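Local coordinates for protein alginate lyase, family PL7 (PDB 4BE3) that is an exolytic family PL7 alginate lyase, which probably cleaves the uronate chains of brown-algal alginate by beta-elimination, at residues Thr64-Gln70 with Tyr255-Tyr261; Tyr103-Gln109 with Lys122-Phe128. One frame throughout, in Å; residues are numbered along the deposited sequence.

Contact 1: residues Thr64-Gln70 with Tyr255-Tyr261. With SRT (S,R meso-tartaric acid), chain C.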
ATOM      1  N   THR A  64     -11.685  20.640  15.346  1.00 22.45           N
ATOM      2  CA  THR A  64     -12.798  20.001  14.693  1.00 22.53           C
ATOM      3  C   THR A  64     -12.489  19.869  13.222  1.00 23.36           C
ATOM      4  O   THR A  64     -11.665  20.682  12.628  1.00 23.35           O
ATOM      5  CB  THR A  64     -13.986  20.955  14.869  1.00 26.18           C
ATOM      6  OG1 THR A  64     -14.212  21.032  16.327  1.00 28.35           O
ATOM      7  CG2 THR A  64     -15.247  20.382  14.171  1.00 25.10           C
ATOM      8  N   ARG A  65     -13.004  18.783  12.602  1.00 23.28           N
ATOM      9  CA  ARG A  65     -12.671  18.656  11.133  1.00 20.05           C
ATOM     10  C   ARG A  65     -13.920  18.106  10.408  1.00 25.82           C
ATOM     11  O   ARG A  65     -14.741  17.444  11.055  1.00 24.89           O
ATOM     12  CB  ARG A  65     -11.489  17.669  10.945  1.00 21.43           C
ATOM     13  CG  ARG A  65     -11.864  16.191  11.219  1.00 24.14           C
ATOM     14  CD  ARG A  65     -10.610  15.317  11.313  1.00 24.24           C
ATOM     15  NE  ARG A  65      -9.956  15.534  12.646  1.00 25.95           N
ATOM     16  CZ  ARG A  65      -8.658  15.416  12.816  1.00 26.23           C
ATOM     17  NH1 ARG A  65      -7.849  15.327  11.710  1.00 24.70           N
ATOM     18  NH2 ARG A  65      -8.115  15.409  14.030  1.00 27.64           N
ATOM     19  N   THR A  66     -13.992  18.373   9.111  1.00 21.09           N
ATOM     20  CA  THR A  66     -14.825  17.514   8.208  1.00 23.60           C
ATOM     21  C   THR A  66     -13.790  17.046   7.229  1.00 22.43           C
ATOM     22  O   THR A  66     -13.266  17.906   6.405  1.00 22.26           O
ATOM     23  CB  THR A  66     -15.864  18.351   7.530  1.00 23.65           C
ATOM     24  OG1 THR A  66     -16.794  18.815   8.531  1.00 25.22           O
ATOM     25  CG2 THR A  66     -16.620  17.449   6.512  1.00 26.74           C
ATOM     26  N   GLU A  67     -13.328  15.773   7.321  1.00 22.70           N
ATOM     27  CA  GLU A  67     -12.061  15.485   6.557  1.00 21.36           C
ATOM     28  C   GLU A  67     -12.109  13.957   6.224  1.00 22.34           C
ATOM     29  O   GLU A  67     -12.478  13.118   7.118  1.00 22.86           O
ATOM     30  CB  GLU A  67     -10.883  15.750   7.564  1.00 21.74           C
ATOM     31  CG  GLU A  67      -9.517  15.697   6.859  1.00 22.53           C
ATOM     32  CD  GLU A  67      -8.368  15.910   7.818  1.00 23.77           C
ATOM     33  OE1 GLU A  67      -8.411  15.408   8.999  1.00 24.88           O
ATOM     34  OE2 GLU A  67      -7.388  16.516   7.337  1.00 24.58           O
ATOM     35  N   LEU A  68     -11.617  13.675   5.047  1.00 21.08           N
ATOM     36  CA  LEU A  68     -11.481  12.212   4.623  1.00 21.53           C
ATOM     37  C   LEU A  68     -10.253  11.608   5.227  1.00 24.32           C
ATOM     38  O   LEU A  68      -9.213  12.334   5.364  1.00 22.21           O
ATOM     39  CB  LEU A  68     -11.299  12.246   3.131  1.00 21.01           C
ATOM     40  CG  LEU A  68     -12.357  12.930   2.345  1.00 22.62           C
ATOM     41  CD1 LEU A  68     -11.977  12.700   0.846  1.00 21.28           C
ATOM     42  CD2 LEU A  68     -13.740  12.238   2.573  1.00 23.94           C
ATOM     43  N   GLY A  69     -10.213  10.288   5.482  1.00 21.05           N
ATOM     44  CA  GLY A  69      -8.973   9.618   5.858  1.00 21.90           C
ATOM     45  C   GLY A  69      -8.874   8.425   4.885  1.00 22.64           C
ATOM     46  O   GLY A  69      -9.907   7.718   4.616  1.00 23.30           O
ATOM     47  N   GLN A  70      -7.680   8.239   4.387  1.00 21.79           N
ATOM     48  CA  GLN A  70      -7.504   7.122   3.402  1.00 23.18           C
ATOM     49  C   GLN A  70      -7.580   5.777   4.167  1.00 24.17           C
ATOM     50  O   GLN A  70      -6.901   5.539   5.200  1.00 24.74           O
ATOM     51  CB  GLN A  70      -6.108   7.306   2.760  1.00 21.97           C
ATOM     52  CG  GLN A  70      -5.719   6.167   1.852  1.00 20.84           C
ATOM     53  CD  GLN A  70      -4.310   6.423   1.340  1.00 22.66           C
ATOM     54  OE1 GLN A  70      -3.454   7.022   2.096  1.00 21.83           O
ATOM     55  NE2 GLN A  70      -3.944   5.862   0.156  1.00 21.49           N
ATOM     56  N   TYR A 255      -1.246   7.342   6.594  1.00 21.88           N
ATOM     57  CA  TYR A 255      -2.205   7.412   5.554  1.00 19.89           C
ATOM     58  C   TYR A 255      -2.516   8.862   5.220  1.00 21.25           C
ATOM     59  O   TYR A 255      -2.196   9.759   6.051  1.00 20.74           O
ATOM     60  CB  TYR A 255      -3.516   6.680   5.917  1.00 21.18           C
ATOM     61  CG  TYR A 255      -4.142   7.141   7.219  1.00 23.01           C
ATOM     62  CD1 TYR A 255      -3.800   6.514   8.414  1.00 25.63           C
ATOM     63  CD2 TYR A 255      -5.136   8.163   7.243  1.00 23.79           C
ATOM     64  CE1 TYR A 255      -4.434   6.877   9.613  1.00 28.12           C
ATOM     65  CE2 TYR A 255      -5.749   8.543   8.425  1.00 27.25           C
ATOM     66  CZ  TYR A 255      -5.379   7.910   9.612  1.00 32.02           C
ATOM     67  OH  TYR A 255      -5.961   8.251  10.809  1.00 33.82           O
ATOM     68  N   PHE A 256      -3.036   9.095   4.046  1.00 19.03           N
ATOM     69  CA  PHE A 256      -3.396  10.503   3.686  1.00 19.94           C
ATOM     70  C   PHE A 256      -4.663  10.928   4.278  1.00 21.19           C
ATOM     71  O   PHE A 256      -5.577  10.113   4.570  1.00 21.52           O
ATOM     72  CB  PHE A 256      -3.572  10.673   2.154  1.00 18.78           C
ATOM     73  CG  PHE A 256      -2.257  10.580   1.405  1.00 18.48           C
ATOM     74  CD1 PHE A 256      -1.319  11.534   1.623  1.00 17.75           C
ATOM     75  CD2 PHE A 256      -1.972   9.549   0.455  1.00 18.54           C
ATOM     76  CE1 PHE A 256      -0.089  11.564   0.912  1.00 18.56           C
ATOM     77  CE2 PHE A 256      -0.782   9.571  -0.350  1.00 18.91           C
ATOM     78  CZ  PHE A 256       0.214  10.551  -0.049  1.00 20.10           C
ATOM     79  N   LYS A 257      -4.835  12.267   4.474  1.00 19.16           N
ATOM     80  CA  LYS A 257      -6.137  12.852   4.808  1.00 18.65           C
ATOM     81  C   LYS A 257      -6.330  14.128   3.998  1.00 18.53           C
ATOM     82  O   LYS A 257      -5.339  14.760   3.570  1.00 19.05           O
ATOM     83  CB  LYS A 257      -6.164  13.278   6.315  1.00 20.87           C
ATOM     84  CG  LYS A 257      -5.820  12.064   7.224  1.00 22.96           C
ATOM     85  CD  LYS A 257      -6.240  12.357   8.713  1.00 24.84           C
ATOM     86  CE  LYS A 257      -7.774  12.152   8.665  1.00 30.42           C
ATOM     87  NZ  LYS A 257      -8.498  12.751   9.817  1.00 30.70           N
ATOM     88  N   LEU A 258      -7.569  14.472   3.775  1.00 18.96           N
ATOM     89  CA  LEU A 258      -7.861  15.609   2.862  1.00 20.09           C
ATOM     90  C   LEU A 258      -9.181  16.130   3.303  1.00 21.85           C
ATOM     91  O   LEU A 258     -10.181  15.321   3.513  1.00 23.24           O
ATOM     92  CB  LEU A 258      -7.967  15.018   1.436  1.00 22.21           C
ATOM     93  CG  LEU A 258      -8.356  16.046   0.360  1.00 22.02           C
ATOM     94  CD1 LEU A 258      -7.650  15.623  -1.006  1.00 21.38           C
ATOM     95  CD2 LEU A 258      -9.856  16.124   0.081  1.00 20.57           C
ATOM     96  N   GLY A 259      -9.352  17.492   3.280  1.00 20.50           N
ATOM     97  CA  GLY A 259     -10.680  18.088   3.538  1.00 18.66           C
ATOM     98  C   GLY A 259     -10.475  19.447   4.267  1.00 20.06           C
ATOM     99  O   GLY A 259      -9.621  20.242   3.792  1.00 19.82           O
ATOM    100  N   ALA A 260     -11.259  19.674   5.346  1.00 22.45           N
ATOM    101  CA  ALA A 260     -11.142  20.913   6.135  1.00 22.23           C
ATOM    102  C   ALA A 260     -10.921  20.530   7.591  1.00 22.70           C
ATOM    103  O   ALA A 260     -11.874  20.210   8.304  1.00 21.88           O
ATOM    104  CB  ALA A 260     -12.402  21.733   5.962  1.00 20.62           C
ATOM    105  N   TYR A 261      -9.667  20.617   8.048  1.00 18.94           N
ATOM    106  CA  TYR A 261      -9.356  20.282   9.454  1.00 19.63           C
ATOM    107  C   TYR A 261      -9.093  21.668  10.039  1.00 19.64           C
ATOM    108  O   TYR A 261      -8.022  22.280   9.772  1.00 18.47           O
ATOM    109  CB  TYR A 261      -8.070  19.433   9.401  1.00 19.53           C
ATOM    110  CG  TYR A 261      -7.485  19.086  10.779  1.00 18.38           C
ATOM    111  CD1 TYR A 261      -8.261  19.146  11.956  1.00 20.09           C
ATOM    112  CD2 TYR A 261      -6.136  18.622  10.828  1.00 20.24           C
ATOM    113  CE1 TYR A 261      -7.677  18.708  13.181  1.00 22.62           C
ATOM    114  CE2 TYR A 261      -5.590  18.213  12.039  1.00 20.78           C
ATOM    115  CZ  TYR A 261      -6.344  18.259  13.154  1.00 22.48           C
ATOM    116  OH  TYR A 261      -5.749  17.835  14.335  1.00 27.28           O
TER
HETATM  117  O1  SRT C 400      -6.437  11.959  14.098  0.60 26.28           O
HETATM  118  O11 SRT C 400      -6.306  12.291  11.820  0.60 25.45           O
HETATM  119  C1  SRT C 400      -6.736  11.799  12.882  0.60 26.27           C
HETATM  120  C2  SRT C 400      -7.900  10.978  12.443  0.60 32.90           C
HETATM  121  O2  SRT C 400      -7.718  10.056  11.345  0.60 26.15           O
HETATM  122  C3  SRT C 400      -9.147  11.026  13.288  0.60 28.52           C
HETATM  123  O3  SRT C 400      -9.567  12.136  12.614  0.60 24.81           O
HETATM  124  C4  SRT C 400     -10.057   9.881  13.285  0.60 31.08           C
HETATM  125  O4  SRT C 400     -11.127   9.909  12.688  0.60 31.20           O
HETATM  126  O41 SRT C 400      -9.689   8.808  13.760  0.60 30.58           O
HETATM  127  O   HOH W   1     -10.909  11.895   9.295  1.00 29.27           O
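OE1 of Glu-67 is gripped by two basic side chains from different strands. NZ of Lys-257 crosses to it at 2.8 Å from above the carboxylate plane, while NH1 of Arg-65, on the glutamate's own strand, meets it nearly along the C-O axis and within the guanidinium plane. The guanidinium is held flat between two layers: the Tyr-261 ring stacks on one face, centres 3.8 Å apart and planes at 18°, and tartrate O3 lies over the other. Tyr-261 OH is hydrogen-bonded to Ser-61. A bend at chi3 (77°) brings NZ of Lys-257 to the ligand, donating to O11 at 3.0 Å and to O3 at 3.1 Å. Tyr-255 OH is hydrogen-bonded to tartrate O2 at 2.6 Å. Arg-65, Tyr-255 and Lys-257 belong to the tartrate pocket, on what is probably the substrate-binding face of the jelly roll typical of PL7 lyases. On their reverse side these antiparallel strands pack Leu-68 CD1 against Leu-258 CD2 and meet Phe-49 of strand 44-52. At Gly-259 the chain turns a corner, and a side chain there would clash with Thr-66 O. Gln-70 OE1 accepts an almost straight bond (176°) from Phe-256 N and another from Trp-74 NE1.

Contact 2: residues Tyr103-Gln109 with Lys122-Phe128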
ATOM      1  N   TYR A 103      -6.855  31.349  12.432  1.00 18.03           N
ATOM      2  CA  TYR A 103      -7.342  31.737  11.122  1.00 17.43           C
ATOM      3  C   TYR A 103      -6.824  30.774  10.049  1.00 19.57           C
ATOM      4  O   TYR A 103      -6.740  31.179   8.893  1.00 17.39           O
ATOM      5  CB  TYR A 103      -6.853  33.157  10.716  1.00 17.91           C
ATOM      6  CG  TYR A 103      -6.921  34.172  11.887  1.00 18.82           C
ATOM      7  CD1 TYR A 103      -8.115  34.470  12.539  1.00 21.52           C
ATOM      8  CD2 TYR A 103      -5.709  34.782  12.254  1.00 18.77           C
ATOM      9  CE1 TYR A 103      -8.059  35.428  13.601  1.00 19.76           C
ATOM     10  CE2 TYR A 103      -5.692  35.763  13.254  1.00 19.94           C
ATOM     11  CZ  TYR A 103      -6.823  35.985  13.923  1.00 21.59           C
ATOM     12  OH  TYR A 103      -6.712  36.976  14.950  1.00 24.02           O
ATOM     13  N   SER A 104      -6.622  29.527  10.448  1.00 18.32           N
ATOM     14  CA  SER A 104      -6.065  28.621   9.390  1.00 16.00           C
ATOM     15  C   SER A 104      -6.896  27.309   9.312  1.00 19.25           C
ATOM     16  O   SER A 104      -7.686  26.945  10.210  1.00 18.59           O
ATOM     17  CB  SER A 104      -4.619  28.211   9.779  1.00 16.44           C
ATOM     18  OG  SER A 104      -4.394  27.358  10.907  1.00 19.46           O
ATOM     19  N   VAL A 105      -6.599  26.591   8.279  1.00 16.59           N
ATOM     20  CA  VAL A 105      -7.334  25.278   8.035  1.00 16.54           C
ATOM     21  C   VAL A 105      -6.330  24.367   7.351  1.00 17.74           C
ATOM     22  O   VAL A 105      -5.523  24.819   6.502  1.00 17.12           O
ATOM     23  CB  VAL A 105      -8.604  25.499   7.162  1.00 17.91           C
ATOM     24  CG1 VAL A 105      -8.314  26.138   5.795  1.00 17.75           C
ATOM     25  CG2 VAL A 105      -9.312  24.148   6.897  1.00 18.82           C
ATOM     26  N   VAL A 106      -6.285  23.084   7.760  1.00 16.77           N
ATOM     27  CA  VAL A 106      -5.338  22.146   7.051  1.00 14.51           C
ATOM     28  C   VAL A 106      -6.205  21.444   5.990  1.00 16.10           C
ATOM     29  O   VAL A 106      -7.313  20.941   6.259  1.00 17.35           O
ATOM     30  CB  VAL A 106      -4.884  21.151   8.184  1.00 15.71           C
ATOM     31  CG1 VAL A 106      -4.169  19.903   7.538  1.00 15.75           C
ATOM     32  CG2 VAL A 106      -3.746  21.937   8.967  1.00 15.90           C
ATOM     33  N   VAL A 107      -5.611  21.387   4.795  1.00 15.80           N
ATOM     34  CA  VAL A 107      -6.290  20.981   3.572  1.00 17.14           C
ATOM     35  C   VAL A 107      -5.694  19.660   2.993  1.00 18.07           C
ATOM     36  O   VAL A 107      -6.266  19.136   2.024  1.00 19.72           O
ATOM     37  CB  VAL A 107      -6.250  22.040   2.478  1.00 17.65           C
ATOM     38  CG1 VAL A 107      -7.002  23.253   3.024  1.00 17.14           C
ATOM     39  CG2 VAL A 107      -4.803  22.433   2.093  1.00 17.68           C
ATOM     40  N   GLY A 108      -4.646  19.163   3.603  1.00 17.31           N
ATOM     41  CA  GLY A 108      -4.090  17.787   3.271  1.00 16.03           C
ATOM     42  C   GLY A 108      -3.051  17.376   4.260  1.00 19.94           C
ATOM     43  O   GLY A 108      -2.389  18.277   4.883  1.00 18.51           O
ATOM     44  N   GLN A 109      -2.913  16.070   4.571  1.00 17.51           N
ATOM     45  CA  GLN A 109      -1.924  15.692   5.514  1.00 18.45           C
ATOM     46  C   GLN A 109      -1.496  14.250   5.218  1.00 17.36           C
ATOM     47  O   GLN A 109      -2.221  13.542   4.474  1.00 19.50           O
ATOM     48  CB  GLN A 109      -2.475  15.581   6.940  1.00 21.82           C
ATOM     49  CG  GLN A 109      -3.723  16.143   7.292  1.00 28.74           C
ATOM     50  CD  GLN A 109      -4.139  15.836   8.748  1.00 31.86           C
ATOM     51  OE1 GLN A 109      -5.266  16.085   9.110  1.00 26.47           O
ATOM     52  NE2 GLN A 109      -3.255  15.270   9.527  1.00 28.09           N
ATOM     53  N   LYS A 122       1.371  18.563   7.246  1.00 16.71           N
ATOM     54  CA  LYS A 122       0.027  19.103   7.282  1.00 15.57           C
ATOM     55  C   LYS A 122       0.174  20.380   6.357  1.00 17.05           C
ATOM     56  O   LYS A 122       1.166  21.157   6.533  1.00 16.63           O
ATOM     57  CB  LYS A 122      -0.377  19.636   8.671  1.00 15.61           C
ATOM     58  CG  LYS A 122      -0.716  18.416   9.563  1.00 17.30           C
ATOM     59  CD  LYS A 122      -1.356  18.930  10.921  1.00 19.59           C
ATOM     60  CE  LYS A 122      -0.310  19.707  11.765  1.00 22.59           C
ATOM     61  NZ  LYS A 122       0.972  19.033  12.198  1.00 25.34           N
ATOM     62  N   ILE A 123      -0.685  20.491   5.382  1.00 15.29           N
ATOM     63  CA  ILE A 123      -0.651  21.708   4.472  1.00 16.55           C
ATOM     64  C   ILE A 123      -1.771  22.601   5.024  1.00 15.34           C
ATOM     65  O   ILE A 123      -2.959  22.235   5.127  1.00 16.53           O
ATOM     66  CB  ILE A 123      -0.958  21.295   3.029  1.00 15.42           C
ATOM     67  CG1 ILE A 123       0.154  20.297   2.566  1.00 17.65           C
ATOM     68  CG2 ILE A 123      -1.073  22.503   2.135  1.00 17.87           C
ATOM     69  CD1 ILE A 123      -0.266  19.692   1.129  1.00 19.15           C
ATOM     70  N   PHE A 124      -1.363  23.890   5.244  1.00 14.41           N
ATOM     71  CA  PHE A 124      -2.310  24.884   5.814  1.00 13.71           C
ATOM     72  C   PHE A 124      -2.608  25.981   4.801  1.00 15.00           C
ATOM     73  O   PHE A 124      -1.720  26.354   4.005  1.00 16.95           O
ATOM     74  CB  PHE A 124      -1.541  25.627   6.942  1.00 13.58           C
ATOM     75  CG  PHE A 124      -1.327  24.838   8.204  1.00 16.87           C
ATOM     76  CD1 PHE A 124      -0.356  23.792   8.305  1.00 16.42           C
ATOM     77  CD2 PHE A 124      -2.083  25.247   9.368  1.00 16.81           C
ATOM     78  CE1 PHE A 124      -0.137  23.119   9.517  1.00 17.84           C
ATOM     79  CE2 PHE A 124      -1.780  24.590  10.575  1.00 17.28           C
ATOM     80  CZ  PHE A 124      -0.889  23.550  10.664  1.00 16.75           C
ATOM     81  N   TYR A 125      -3.779  26.596   4.999  1.00 14.62           N
ATOM     82  CA  TYR A 125      -4.074  27.893   4.338  1.00 14.00           C
ATOM     83  C   TYR A 125      -4.452  28.751   5.587  1.00 15.87           C
ATOM     84  O   TYR A 125      -5.286  28.348   6.401  1.00 16.98           O
ATOM     85  CB  TYR A 125      -5.272  27.746   3.372  1.00 16.40           C
ATOM     86  CG  TYR A 125      -5.736  29.134   2.921  1.00 16.51           C
ATOM     87  CD1 TYR A 125      -6.626  29.913   3.687  1.00 17.98           C
ATOM     88  CD2 TYR A 125      -5.224  29.661   1.736  1.00 18.11           C
ATOM     89  CE1 TYR A 125      -7.003  31.162   3.225  1.00 19.22           C
ATOM     90  CE2 TYR A 125      -5.644  30.905   1.213  1.00 18.12           C
ATOM     91  CZ  TYR A 125      -6.487  31.637   2.029  1.00 19.64           C
ATOM     92  OH  TYR A 125      -6.823  32.931   1.585  1.00 21.58           O
ATOM     93  N   LYS A 126      -3.796  29.941   5.706  1.00 15.93           N
ATOM     94  CA  LYS A 126      -4.090  30.832   6.849  1.00 14.08           C
ATOM     95  C   LYS A 126      -4.330  32.271   6.298  1.00 16.57           C
ATOM     96  O   LYS A 126      -3.547  32.750   5.426  1.00 17.44           O
ATOM     97  CB  LYS A 126      -2.871  30.792   7.715  1.00 14.61           C
ATOM     98  CG  LYS A 126      -3.028  31.830   8.943  1.00 16.74           C
ATOM     99  CD  LYS A 126      -1.799  31.598   9.837  1.00 15.75           C
ATOM    100  CE  LYS A 126      -1.781  32.771  10.903  1.00 16.78           C
ATOM    101  NZ  LYS A 126      -0.567  32.570  11.811  1.00 16.94           N
ATOM    102  N   LYS A 127      -5.384  32.930   6.798  1.00 16.54           N
ATOM    103  CA  LYS A 127      -5.617  34.297   6.256  1.00 17.02           C
ATOM    104  C   LYS A 127      -6.121  35.116   7.447  1.00 17.79           C
ATOM    105  O   LYS A 127      -7.097  34.801   8.069  1.00 19.33           O
ATOM    106  CB  LYS A 127      -6.636  34.290   5.088  1.00 19.07           C
ATOM    107  CG  LYS A 127      -6.743  35.732   4.464  1.00 19.95           C
ATOM    108  CD  LYS A 127      -7.906  35.856   3.504  1.00 22.09           C
ATOM    109  CE  LYS A 127      -9.222  35.948   4.220  1.00 23.77           C
ATOM    110  NZ  LYS A 127      -9.318  37.183   5.167  1.00 23.87           N
ATOM    111  N   PHE A 128      -5.390  36.221   7.734  1.00 16.77           N
ATOM    112  CA  PHE A 128      -5.899  37.120   8.805  1.00 19.37           C
ATOM    113  C   PHE A 128      -7.185  37.823   8.440  1.00 21.84           C
ATOM    114  O   PHE A 128      -7.520  38.058   7.266  1.00 21.34           O
ATOM    115  CB  PHE A 128      -4.809  38.183   9.048  1.00 19.64           C
ATOM    116  CG  PHE A 128      -3.520  37.562   9.680  1.00 19.61           C
ATOM    117  CD1 PHE A 128      -3.497  37.318  11.083  1.00 20.47           C
ATOM    118  CD2 PHE A 128      -2.437  37.193   8.868  1.00 20.29           C
ATOM    119  CE1 PHE A 128      -2.347  36.780  11.679  1.00 19.30           C
ATOM    120  CE2 PHE A 128      -1.283  36.587   9.464  1.00 19.18           C
ATOM    121  CZ  PHE A 128      -1.226  36.326  10.864  1.00 18.98           C
TER
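The Phe-124 ring carries CG2 of Val-106 over the centre of one face, 3.5 Å from the centroid and only 5° off the normal, a CH-pi contact. At the ring's edge sits Ser-104, its OG 3.5 Å from CD2 and hydrogen-bonded to Ala-101 O; Phe-137 of strand 133-141 stacks on the same ring. Val-106 has CG1 anti to its backbone N (chi1 166°), which leaves CG2 to lie over the phenyl ring. With an alanine in place of Phe-124, that methyl and the Phe-137 ring would probably lose their shared aromatic surface and a gap would open beside Ser-104. At the far end of the hairpin, Tyr-103 CE2 approaches Phe-128 CD1 to 3.5 Å, the two rings set obliquely. Val-105 and Tyr-125 exchange two backbone bonds, after which the pairing slips by one residue: Ile-123 O accepts from Val-107 N at 2.8 Å, yet Ile-123 N donates to Gly-108 O, a classic beta bulge opposite Ile-123. Beside the bulge, CG2 of Val-107 touches CG2 of Ile-123 at 3.7 Å. Cohesion between the strands thus comes from main-chain bonds and apolar or aromatic packing, while the ammonium of Lys-122 turns away to Asp-153 and Glu-119.

Both contacts belong to one curved antiparallel sheet, their centres about 12 Å apart. Across it the strands run 65-70, then 254-258 with 260-262, then 104-112, then 121-126, so the two pairs are direct neighbours. The seam between them includes Val-106 N and Tyr-261 O, 2.8 Å apart and probably hydrogen-bonded. Along the chain, the local hairpin of contact 2 comes between the two segments of contact 1, which join residues 185 positions apart. Contact 1 supplies three residues of the tartrate pocket; contact 2 continues the sheet beside it, the side chain of Gln-109 lying about 5 Å from the ligand. Sequence-distant and local pairings together thus build the pocket-bearing sheet.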